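Local coordinates for acetyltransferase, GNAT family (Enterococcus faecalis, PDB 1U6M), which probably transfers an acyl group, most likely acetyl from acetyl-CoA as in other GNAT-family enzymes, to a substrate not yet identified, at residues 80-84 against 102-108. Numbering follows the deposited sequence.
Sequences EKIID and LFIEEET
E107 N donates to E80 OE1 at 3.2 Å, nearly straight (159° at the hydrogen), into its syn lone pair. T108 N adds a weak bond to E80 OE2. T108 OG1 lies 3.2 Å from E80 OE2, though where its proton goes is not settled. CG of E80 is anti to the backbone N (chi1 -153°) and the chain runs straight on, which carries the buried carboxylate to the backbone N-H groups of E107 and T108. T108 CG2 packs against the same group, and Y75 of strand 67-76 touches both residues.

E105 reaches back the other way, its CG anti to its own carbonyl carbon. Its carboxylate lies beside E80 O. Water 1 donates to E105 OE2 and K81 O and accepts from D84 N.

D84 OD2 is 3.1 Å from E105 OE2, with no hydrogen bond assigned; the two carboxylates come from opposite directions with their planes 12° apart. Water 3 joins D84 OD2 to F103 O, 2.6 Å from each. D84 OD1 sits obliquely by the F103 ring, 3.8 Å from F103 CD1. R53 forms a salt bridge with D84 OD1 and a cation-pi contact with F103.

The contact joins the loops before and after helix 85-93, in the connection from strand 67-76 to its antiparallel neighbour 112-120. R53 probably offsets some of the negative charge, but the close D84-E105 pair may still raise the proton affinity of one carboxylate.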
loop_
_atom_site.group_PDB
_atom_site.type_symbol
_atom_site.label_atom_id
_atom_site.label_comp_id
_atom_site.label_asym_id
_atom_site.label_seq_id
_atom_site.Cartn_x
_atom_site.Cartn_y
_atom_site.Cartn_z
ATOM N N GLU A 80 5.493 -3.438 10.491
ATOM C CA GLU A 80 4.156 -2.852 10.602
ATOM C C GLU A 80 3.918 -1.795 11.708
ATOM O O GLU A 80 2.967 -0.971 11.638
ATOM C CB GLU A 80 3.105 -3.948 10.769
ATOM C CG GLU A 80 1.765 -3.384 10.196
ATOM C CD GLU A 80 0.543 -4.238 10.436
ATOM O OE1 GLU A 80 -0.549 -3.802 9.977
ATOM O OE2 GLU A 80 0.681 -5.328 11.071
ATOM N N LYS A 81 4.734 -1.856 12.745
ATOM C CA LYS A 81 4.540 -0.972 13.851
ATOM C C LYS A 81 5.356 0.331 13.674
ATOM O O LYS A 81 5.102 1.302 14.355
ATOM C CB LYS A 81 4.888 -1.713 15.154
ATOM C CG LYS A 81 3.667 -2.174 15.928
ATOM C CD LYS A 81 3.084 -3.454 15.476
ATOM C CE LYS A 81 1.782 -3.677 16.266
ATOM N NZ LYS A 81 1.199 -5.088 16.300
ATOM N N ILE A 82 6.314 0.350 12.765
ATOM C CA ILE A 82 7.140 1.519 12.553
ATOM C C ILE A 82 6.802 2.363 11.297
ATOM O O ILE A 82 7.453 3.412 11.073
ATOM C CB ILE A 82 8.688 1.199 12.636
ATOM C CG1 ILE A 82 9.151 0.141 11.611
ATOM C CG2 ILE A 82 9.040 0.688 13.992
ATOM C CD1 ILE A 82 9.877 0.729 10.371
ATOM N N ILE A 83 5.796 1.940 10.500
ATOM C CA ILE A 83 5.611 2.467 9.123
ATOM C C ILE A 83 4.940 3.864 9.012
ATOM O O ILE A 83 5.169 4.626 8.061
ATOM C CB ILE A 83 4.917 1.398 8.149
ATOM C CG1 ILE A 83 3.622 0.863 8.766
ATOM C CG2 ILE A 83 5.978 0.315 7.665
ATOM C CD1 ILE A 83 2.839 -0.070 7.882
ATOM N N ASP A 84 4.142 4.191 10.013
ATOM C CA ASP A 84 3.398 5.466 10.076
ATOM C C ASP A 84 4.102 6.603 10.784
ATOM O O ASP A 84 3.690 7.774 10.622
ATOM C CB ASP A 84 2.016 5.261 10.667
ATOM C CG ASP A 84 1.082 4.449 9.722
ATOM O OD1 ASP A 84 1.113 4.639 8.464
ATOM O OD2 ASP A 84 0.312 3.623 10.253
ATOM N N LEU A 102 -4.824 7.376 11.796
ATOM C CA LEU A 102 -4.305 6.834 10.550
ATOM C C LEU A 102 -4.811 5.407 10.439
ATOM O O LEU A 102 -6.013 5.164 10.525
ATOM C CB LEU A 102 -2.769 6.915 10.505
ATOM C CG LEU A 102 -2.195 8.341 10.369
ATOM C CD1 LEU A 102 -0.632 8.444 10.351
ATOM C CD2 LEU A 102 -2.868 9.163 9.195
ATOM N N PHE A 103 -3.925 4.447 10.244
ATOM C CA PHE A 103 -4.365 3.027 10.176
ATOM C C PHE A 103 -4.211 2.293 11.482
ATOM O O PHE A 103 -3.236 2.469 12.211
ATOM C CB PHE A 103 -3.584 2.269 9.090
ATOM C CG PHE A 103 -3.469 3.013 7.798
ATOM C CD1 PHE A 103 -2.524 4.026 7.649
ATOM C CD2 PHE A 103 -4.281 2.692 6.720
ATOM C CE1 PHE A 103 -2.403 4.719 6.468
ATOM C CE2 PHE A 103 -4.139 3.375 5.514
ATOM C CZ PHE A 103 -3.210 4.400 5.401
ATOM N N ILE A 104 -5.148 1.415 11.743
ATOM C CA ILE A 104 -4.945 0.385 12.758
ATOM C C ILE A 104 -3.959 -0.661 12.209
ATOM O O ILE A 104 -4.130 -1.167 11.110
ATOM C CB ILE A 104 -6.281 -0.175 13.265
ATOM C CG1 ILE A 104 -7.214 1.007 13.632
ATOM C CG2 ILE A 104 -6.059 -1.041 14.493
ATOM C CD1 ILE A 104 -8.547 0.597 14.219
ATOM N N GLU A 105 -2.870 -0.883 12.945
ATOM C CA GLU A 105 -1.676 -1.613 12.458
ATOM C C GLU A 105 -1.729 -3.098 12.885
ATOM O O GLU A 105 -0.789 -3.632 13.500
ATOM C CB GLU A 105 -0.361 -0.933 12.939
ATOM C CG GLU A 105 -0.039 0.471 12.353
ATOM C CD GLU A 105 1.148 1.173 13.063
ATOM O OE1 GLU A 105 1.341 0.918 14.285
ATOM O OE2 GLU A 105 1.885 1.982 12.412
ATOM N N GLU A 106 -2.843 -3.754 12.559
ATOM C CA GLU A 106 -3.046 -5.126 13.020
ATOM C C GLU A 106 -3.412 -6.134 11.902
ATOM O O GLU A 106 -4.245 -7.025 12.102
ATOM C CB GLU A 106 -4.062 -5.135 14.174
ATOM C CG GLU A 106 -3.516 -4.499 15.495
ATOM C CD GLU A 106 -4.623 -4.058 16.470
ATOM O OE1 GLU A 106 -5.816 -4.021 16.089
ATOM O OE2 GLU A 106 -4.283 -3.735 17.629
ATOM N N GLU A 107 -2.759 -6.014 10.747
ATOM C CA GLU A 107 -3.243 -6.714 9.579
ATOM C C GLU A 107 -2.314 -7.796 8.992
ATOM O O GLU A 107 -2.730 -8.579 8.153
ATOM C CB GLU A 107 -3.737 -5.707 8.531
ATOM C CG GLU A 107 -2.763 -4.645 8.096
ATOM C CD GLU A 107 -3.444 -3.520 7.308
ATOM O OE1 GLU A 107 -2.866 -2.922 6.376
ATOM O OE2 GLU A 107 -4.585 -3.215 7.641
ATOM N N THR A 108 -1.073 -7.843 9.464
ATOM C CA THR A 108 -0.082 -8.794 8.965
ATOM C C THR A 108 0.025 -10.065 9.806
ATOM O O THR A 108 -0.409 -10.073 10.947
ATOM C CB THR A 108 1.326 -8.161 8.788
ATOM O OG1 THR A 108 1.972 -8.029 10.070
ATOM C CG2 THR A 108 1.237 -6.819 8.094
HETATM O O HOH W 1 4.197 3.658 12.939
HETATM O O HOH W 2 3.673 1.993 16.531
HETATM O O HOH W 3 -1.283 4.201 12.259
#